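Local coordinates for protein metallo-beta-lactamase (Chryseobacterium indologenes, PDB 3L6N) that hydrolyses the beta-lactam ring of penicillins, cephalosporins and carbapenems with zinc, conferring resistance to these antibiotics, at residues A[123-127]-A[128-132]; A[36-40]-A[41-45]; A[169-172]-A[173-176]. One frame throughout, in Å; residues are numbered along the deposited sequence.

Overall arrangement
Contacts 1 and 2 are both tight antiparallel beta hairpins on the same side of the chain's centre, one in each of the two sheets. Their centres lie 9 Å apart and their turns touch: Gly126 O and Lys39 N, 2.9 Å apart, make a probable hydrogen bond. Contact 2 is mostly buried and largely apolar, with its polar atoms gathered at the turn; contact 1 is a surface hairpin, mainly aromatic and aliphatic on one face, with Glu128 beside the turn, and Arg124 and Glu129 on the other. Contact 3, centred about 30 Å away, is a strandless surface loop near the zinc site, held by one turn bond, two bridging waters and small side-chain contacts.

Contact 1 (A[123-127]-A[128-132]); sequences YRIGG and EEFVV
Tyr123 and Phe130 pair across a beta hairpin with a two-residue turn, strands 122-125 and 128-133, at one edge of the second sheet of the metallo-beta-lactamase sandwich. The dense part is the Tyr123, Ile125 and Phe130 portion of the face they share with Glu128. Phe130 has its CG between its own backbone N and carbonyl carbon (chi1 51°), which swings the ring back across the partner strand. There Tyr123 CB sits over one ring face in a CH-pi contact, 3.6 Å from Phe130 CE1, while Ile125 CG2 comes to the ring edge, 3.9 Å from Phe130 CE2. The two aromatic planes are near parallel but slid so far apart that they barely overlap, and Tyr123 was modelled in two conformers. Strand 69-73 adds Phe73, which meets both aromatic rings edge-to-face, and the hydroxyl of Tyr123 bonds to Lys118 N. Beneath the side chains, Tyr123 and Phe130 exchange two backbone hydrogen bonds, with Tyr123 N to Phe130 O at 2.8 Å, and Ile125 and Glu128 exchange two more.

The other face is looser. Arg124 and Glu129 run side by side, with Arg124 CG 4.1 Å from Glu129 CG. Their ends form no salt bridge: Glu129 OE1 stands well out of the guanidinium plane, 4.4 Å from Arg124 NH2. A water at the guanidinium edge accepts from Arg124 NH2 and gives a weak bond to Glu129 OE1, linking the pair indirectly.

Gly126 and Gly127 close the hairpin as a type I' turn, both with positive phi (50° and 82°). Beside it the Glu128 chain bends at chi2, and its carboxylate is held by Tyr151 and Asn14. A second water donates to Glu128 OE2 at 2.7 Å and to Gly126 O at 2.8 Å.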
# COMPACT_ATOMS: atom_id res chain seq x y z
N TYR A 123 -5.85 14.30 -2.96
CA TYR A 123 -4.55 14.83 -2.57
C TYR A 123 -3.83 15.21 -3.84
O TYR A 123 -3.83 14.44 -4.81
CB TYR A 123 -3.73 13.77 -1.83
CG TYR A 123 -4.09 13.66 -0.39
CD1 TYR A 123 -3.49 14.49 0.56
CD2 TYR A 123 -5.05 12.74 0.04
CE1 TYR A 123 -3.83 14.41 1.90
CE2 TYR A 123 -5.39 12.65 1.38
CZ TYR A 123 -4.78 13.48 2.30
OH TYR A 123 -5.12 13.40 3.63
N ARG A 124 -3.23 16.39 -3.83
CA ARG A 124 -2.46 16.88 -4.98
C ARG A 124 -1.09 17.33 -4.52
O ARG A 124 -0.96 18.16 -3.62
CB ARG A 124 -3.19 18.04 -5.68
CG ARG A 124 -4.55 17.70 -6.23
CD ARG A 124 -5.23 18.93 -6.85
NE ARG A 124 -6.60 18.60 -7.26
CZ ARG A 124 -7.65 18.64 -6.44
NH1 ARG A 124 -7.50 18.97 -5.16
NH2 ARG A 124 -8.85 18.32 -6.89
N ILE A 125 -0.05 16.75 -5.13
CA ILE A 125 1.32 17.12 -4.82
C ILE A 125 2.14 17.02 -6.10
O ILE A 125 2.01 16.05 -6.85
CB ILE A 125 1.90 16.22 -3.68
CG1 ILE A 125 3.42 16.38 -3.56
CG2 ILE A 125 1.52 14.79 -3.91
CD1 ILE A 125 3.92 16.25 -2.14
N GLY A 126 2.96 18.05 -6.35
CA GLY A 126 3.84 18.07 -7.52
C GLY A 126 3.19 17.74 -8.85
O GLY A 126 3.80 17.09 -9.70
N GLY A 127 1.95 18.18 -9.05
CA GLY A 127 1.23 17.99 -10.31
C GLY A 127 0.57 16.64 -10.47
O GLY A 127 0.04 16.31 -11.54
N GLU A 128 0.62 15.83 -9.41
CA GLU A 128 -0.01 14.51 -9.39
C GLU A 128 -1.20 14.52 -8.44
O GLU A 128 -1.28 15.37 -7.55
CB GLU A 128 1.00 13.45 -8.91
CG GLU A 128 2.23 13.31 -9.81
CD GLU A 128 1.93 12.80 -11.22
OE1 GLU A 128 0.96 12.03 -11.42
OE2 GLU A 128 2.68 13.17 -12.15
N GLU A 129 -2.10 13.56 -8.61
CA GLU A 129 -3.34 13.49 -7.83
C GLU A 129 -3.68 12.06 -7.46
O GLU A 129 -3.47 11.14 -8.24
CB GLU A 129 -4.48 14.09 -8.66
CG GLU A 129 -5.81 14.24 -7.96
CD GLU A 129 -6.91 14.64 -8.94
OE1 GLU A 129 -8.09 14.40 -8.63
OE2 GLU A 129 -6.59 15.19 -10.02
N PHE A 130 -4.21 11.88 -6.25
CA PHE A 130 -4.73 10.57 -5.85
C PHE A 130 -5.78 10.73 -4.75
O PHE A 130 -5.93 11.81 -4.19
CB PHE A 130 -3.59 9.64 -5.39
CG PHE A 130 -2.68 10.26 -4.37
CD1 PHE A 130 -2.89 10.05 -3.01
CD2 PHE A 130 -1.60 11.07 -4.77
CE1 PHE A 130 -2.05 10.63 -2.06
CE2 PHE A 130 -0.76 11.65 -3.83
CZ PHE A 130 -0.98 11.44 -2.47
N VAL A 131 -6.52 9.66 -4.48
CA VAL A 131 -7.55 9.66 -3.44
C VAL A 131 -7.35 8.43 -2.57
O VAL A 131 -7.25 7.33 -3.09
CB VAL A 131 -8.97 9.63 -4.05
CG1 VAL A 131 -10.05 9.59 -2.94
CG2 VAL A 131 -9.20 10.84 -4.97
N VAL A 132 -7.30 8.62 -1.26
CA VAL A 132 -7.26 7.49 -0.33
C VAL A 132 -8.70 7.24 0.11
O VAL A 132 -9.35 8.15 0.64
CB VAL A 132 -6.37 7.77 0.89
CG1 VAL A 132 -6.34 6.55 1.81
CG2 VAL A 132 -4.96 8.17 0.44
O HOH W 1 -9.05 17.05 -9.34
O HOH W 2 4.05 15.50 -12.00

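Contact 2 (A[36-40]-A[41-45]); sequences LVTKK and GVVLF
Leu36 CB meets the edge of the Phe45 ring, lying in its plane 4.0 Å from Phe45 CE1, and this is the apolar start of a tight hairpin between strands 27-38 and 41-45. On the same face Thr38 turns its methyl across the strands, with Thr38 CG2 4.0 Å from Val43 CG2. The reverse face carries a thinner contact, Val37 CG2 to Val42 CG2 at 4.3 Å. Between the faces, Leu36 and Val43 trade two backbone hydrogen bonds.

Toward the turn the chemistry becomes polar. Residues 38-41 form a type I beta turn, and Thr38 supplies an ST turn within it: its OG1, held over the bend by chi1 of 89°, accepts from Lys40 N at 3.0 Å and donates to Gly41 O at 2.8 Å. Gly41 O also takes Thr38 N, at 3.0 Å and from above the carbonyl plane, so two donors from one residue grip it. With phi at 124°, Gly41 takes up a backbone shape suited to a residue without a side chain.

Strand 41-45 is flanked on its far side by parallel strand 69-73. Helix 54-65 covers Val42 and Leu44 through Ile61, while Phe45 packs edge-to-face on Phe130 and Phe148 of the second sheet, so the hairpin's Leu36 face packs into the interior of the sandwich, between the two sheets.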
# COMPACT_ATOMS: atom_id res chain seq x y z
N LEU A 36 4.98 7.19 -6.27
CA LEU A 36 4.54 8.11 -7.32
C LEU A 36 5.53 9.26 -7.43
O LEU A 36 5.77 9.97 -6.45
CB LEU A 36 3.14 8.64 -7.00
CG LEU A 36 2.49 9.63 -7.98
CD1 LEU A 36 2.29 9.05 -9.35
CD2 LEU A 36 1.15 10.09 -7.38
N VAL A 37 6.13 9.42 -8.61
CA VAL A 37 7.08 10.51 -8.85
C VAL A 37 6.26 11.76 -9.12
O VAL A 37 5.31 11.72 -9.89
CB VAL A 37 7.95 10.23 -10.07
CG1 VAL A 37 8.89 11.38 -10.31
CG2 VAL A 37 8.76 8.94 -9.84
N THR A 38 6.60 12.86 -8.44
CA THR A 38 5.93 14.14 -8.67
C THR A 38 6.99 15.20 -8.90
O THR A 38 8.17 14.96 -8.65
CB THR A 38 5.02 14.58 -7.47
OG1 THR A 38 5.77 15.34 -6.52
CG2 THR A 38 4.36 13.37 -6.77
N LYS A 39 6.58 16.37 -9.37
CA LYS A 39 7.53 17.48 -9.57
C LYS A 39 8.21 17.97 -8.28
O LYS A 39 9.26 18.62 -8.35
CB LYS A 39 6.81 18.65 -10.26
CG LYS A 39 6.43 18.39 -11.69
CD LYS A 39 5.67 19.60 -12.24
CE LYS A 39 5.84 19.74 -13.74
NZ LYS A 39 5.15 18.66 -14.50
N LYS A 40 7.63 17.64 -7.13
CA LYS A 40 8.16 18.07 -5.84
C LYS A 40 8.74 16.93 -5.02
O LYS A 40 9.02 17.09 -3.82
CB LYS A 40 7.09 18.83 -5.03
CG LYS A 40 6.68 20.16 -5.64
CD LYS A 40 7.75 21.23 -5.43
CE LYS A 40 7.57 22.41 -6.40
NZ LYS A 40 6.23 23.05 -6.28
N GLY A 41 8.96 15.78 -5.66
CA GLY A 41 9.54 14.65 -4.95
C GLY A 41 8.68 13.41 -5.05
O GLY A 41 7.64 13.41 -5.71
N VAL A 42 9.11 12.35 -4.39
CA VAL A 42 8.44 11.05 -4.54
C VAL A 42 7.55 10.74 -3.33
O VAL A 42 7.93 10.97 -2.18
CB VAL A 42 9.49 9.94 -4.76
CG1 VAL A 42 8.86 8.57 -4.82
CG2 VAL A 42 10.26 10.23 -6.04
N VAL A 43 6.36 10.22 -3.61
CA VAL A 43 5.42 9.82 -2.57
C VAL A 43 5.43 8.29 -2.48
O VAL A 43 5.20 7.63 -3.49
CB VAL A 43 3.99 10.29 -2.91
CG1 VAL A 43 3.02 9.88 -1.82
CG2 VAL A 43 3.97 11.83 -3.08
N LEU A 44 5.71 7.75 -1.29
CA LEU A 44 5.60 6.29 -1.07
C LEU A 44 4.21 5.94 -0.60
O LEU A 44 3.63 6.65 0.23
CB LEU A 44 6.57 5.80 0.01
CG LEU A 44 8.06 6.02 -0.20
CD1 LEU A 44 8.80 5.30 0.93
CD2 LEU A 44 8.52 5.48 -1.55
N PHE A 45 3.69 4.83 -1.14
CA PHE A 45 2.48 4.20 -0.65
C PHE A 45 2.85 2.86 -0.07
O PHE A 45 3.05 1.89 -0.80
CB PHE A 45 1.43 4.10 -1.76
CG PHE A 45 0.99 5.43 -2.27
CD1 PHE A 45 1.63 6.02 -3.35
CD2 PHE A 45 -0.03 6.13 -1.62
CE1 PHE A 45 1.26 7.28 -3.80
CE2 PHE A 45 -0.41 7.39 -2.07
CZ PHE A 45 0.24 7.96 -3.17

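Contact 3 (A[169-172]-A[173-176]); sequences GYIK and EANV
Tyr170 and Glu173 cross obliquely beside a type I beta turn, residues 171-174, in the loop between strand 153-157 and helix 179-189 that borders the zinc site of this metallo-beta-lactamase. The aromatic ring and the carboxylate are turned 69° against each other. Tyr170 CE2 lies 4.1 Å from Glu173 CG, and the phenol oxygen lies near the carboxylate, with Tyr170 OH 3.6 Å from Glu173 OE2. A water bridges the two groups, 3.1 Å from Tyr170 OH, and gives Glu173 OE2 a weak bond. Tyr170 holds its CG opposite its backbone N (chi1 179°), a setting that lays the ring alongside the turn, with Lys172 N over the centre of one face.

The glutamate chain runs straight beyond CG (chi2 177°), carrying its carboxylate to His78. There Glu173 OE1 hydrogen-bonds to His78 NE2. His78 is a ligand of one zinc ion together with His76 and His139, which makes Glu173 a second-shell residue, consistent with a part in fixing the rotation of that imidazole. Tyr170 is near the metal too, its side chain about 5 Å from the closest zinc ion.

On another side of the turn the contact is apolar: Ile171 CB and Ala174 CB stand 4.0 Å apart, and Trp179 of helix 179-189 touches both side chains.

The turn itself closes with Ala174 N donating to Ile171 O at 3.1 Å, from well above the carbonyl plane. Another water completes the bend, giving to Tyr170 O at 3.0 Å and accepting from Glu173 N at 3.1 Å.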
# COMPACT_ATOMS: atom_id res chain seq x y z
N GLY A 169 -4.43 -15.60 4.09
CA GLY A 169 -3.26 -15.09 4.80
C GLY A 169 -3.60 -14.74 6.23
O GLY A 169 -4.47 -15.37 6.85
N TYR A 170 -2.94 -13.71 6.76
CA TYR A 170 -3.09 -13.32 8.16
C TYR A 170 -4.47 -12.71 8.41
O TYR A 170 -4.76 -11.61 7.93
CB TYR A 170 -1.98 -12.35 8.57
CG TYR A 170 -2.08 -11.87 10.00
CD1 TYR A 170 -1.75 -12.71 11.06
CD2 TYR A 170 -2.50 -10.58 10.29
CE1 TYR A 170 -1.83 -12.27 12.38
CE2 TYR A 170 -2.60 -10.13 11.61
CZ TYR A 170 -2.26 -10.98 12.65
OH TYR A 170 -2.35 -10.52 13.95
N ILE A 171 -5.30 -13.43 9.16
CA ILE A 171 -6.70 -13.04 9.37
C ILE A 171 -7.09 -12.79 10.83
O ILE A 171 -8.27 -12.58 11.13
CB ILE A 171 -7.70 -14.06 8.74
CG1 ILE A 171 -7.42 -15.49 9.25
CG2 ILE A 171 -7.63 -14.00 7.22
CD1 ILE A 171 -8.65 -16.36 9.35
N LYS A 172 -6.10 -12.78 11.73
CA LYS A 172 -6.37 -12.57 13.16
C LYS A 172 -7.04 -11.23 13.46
O LYS A 172 -7.80 -11.11 14.42
CB LYS A 172 -5.08 -12.69 13.99
CG LYS A 172 -4.35 -14.03 13.88
CD LYS A 172 -5.08 -15.15 14.62
CE LYS A 172 -4.10 -16.05 15.37
NZ LYS A 172 -3.12 -16.73 14.46
N GLU A 173 -6.77 -10.24 12.61
CA GLU A 173 -7.32 -8.90 12.80
C GLU A 173 -8.29 -8.52 11.70
O GLU A 173 -8.64 -7.36 11.53
CB GLU A 173 -6.18 -7.87 12.94
CG GLU A 173 -5.26 -8.21 14.13
CD GLU A 173 -4.08 -7.29 14.29
OE1 GLU A 173 -3.82 -6.44 13.41
OE2 GLU A 173 -3.40 -7.41 15.33
N ALA A 174 -8.77 -9.54 10.98
CA ALA A 174 -9.68 -9.35 9.87
C ALA A 174 -11.14 -9.30 10.31
O ALA A 174 -11.49 -9.82 11.37
CB ALA A 174 -9.48 -10.46 8.82
N ASN A 175 -11.96 -8.66 9.49
CA ASN A 175 -13.40 -8.73 9.64
C ASN A 175 -13.91 -9.53 8.45
O ASN A 175 -14.24 -8.96 7.42
CB ASN A 175 -14.00 -7.32 9.66
CG ASN A 175 -15.48 -7.31 9.97
OD1 ASN A 175 -16.18 -8.30 9.77
ND2 ASN A 175 -15.98 -6.17 10.46
N VAL A 176 -13.95 -10.86 8.59
CA VAL A 176 -14.27 -11.73 7.45
C VAL A 176 -15.73 -11.61 7.00
O VAL A 176 -16.02 -11.78 5.82
CB VAL A 176 -13.85 -13.23 7.64
CG1 VAL A 176 -12.33 -13.36 7.75
CG2 VAL A 176 -14.54 -13.86 8.83
O HOH W 3 -5.70 -9.46 9.78
O HOH W 4 -0.59 -8.02 13.68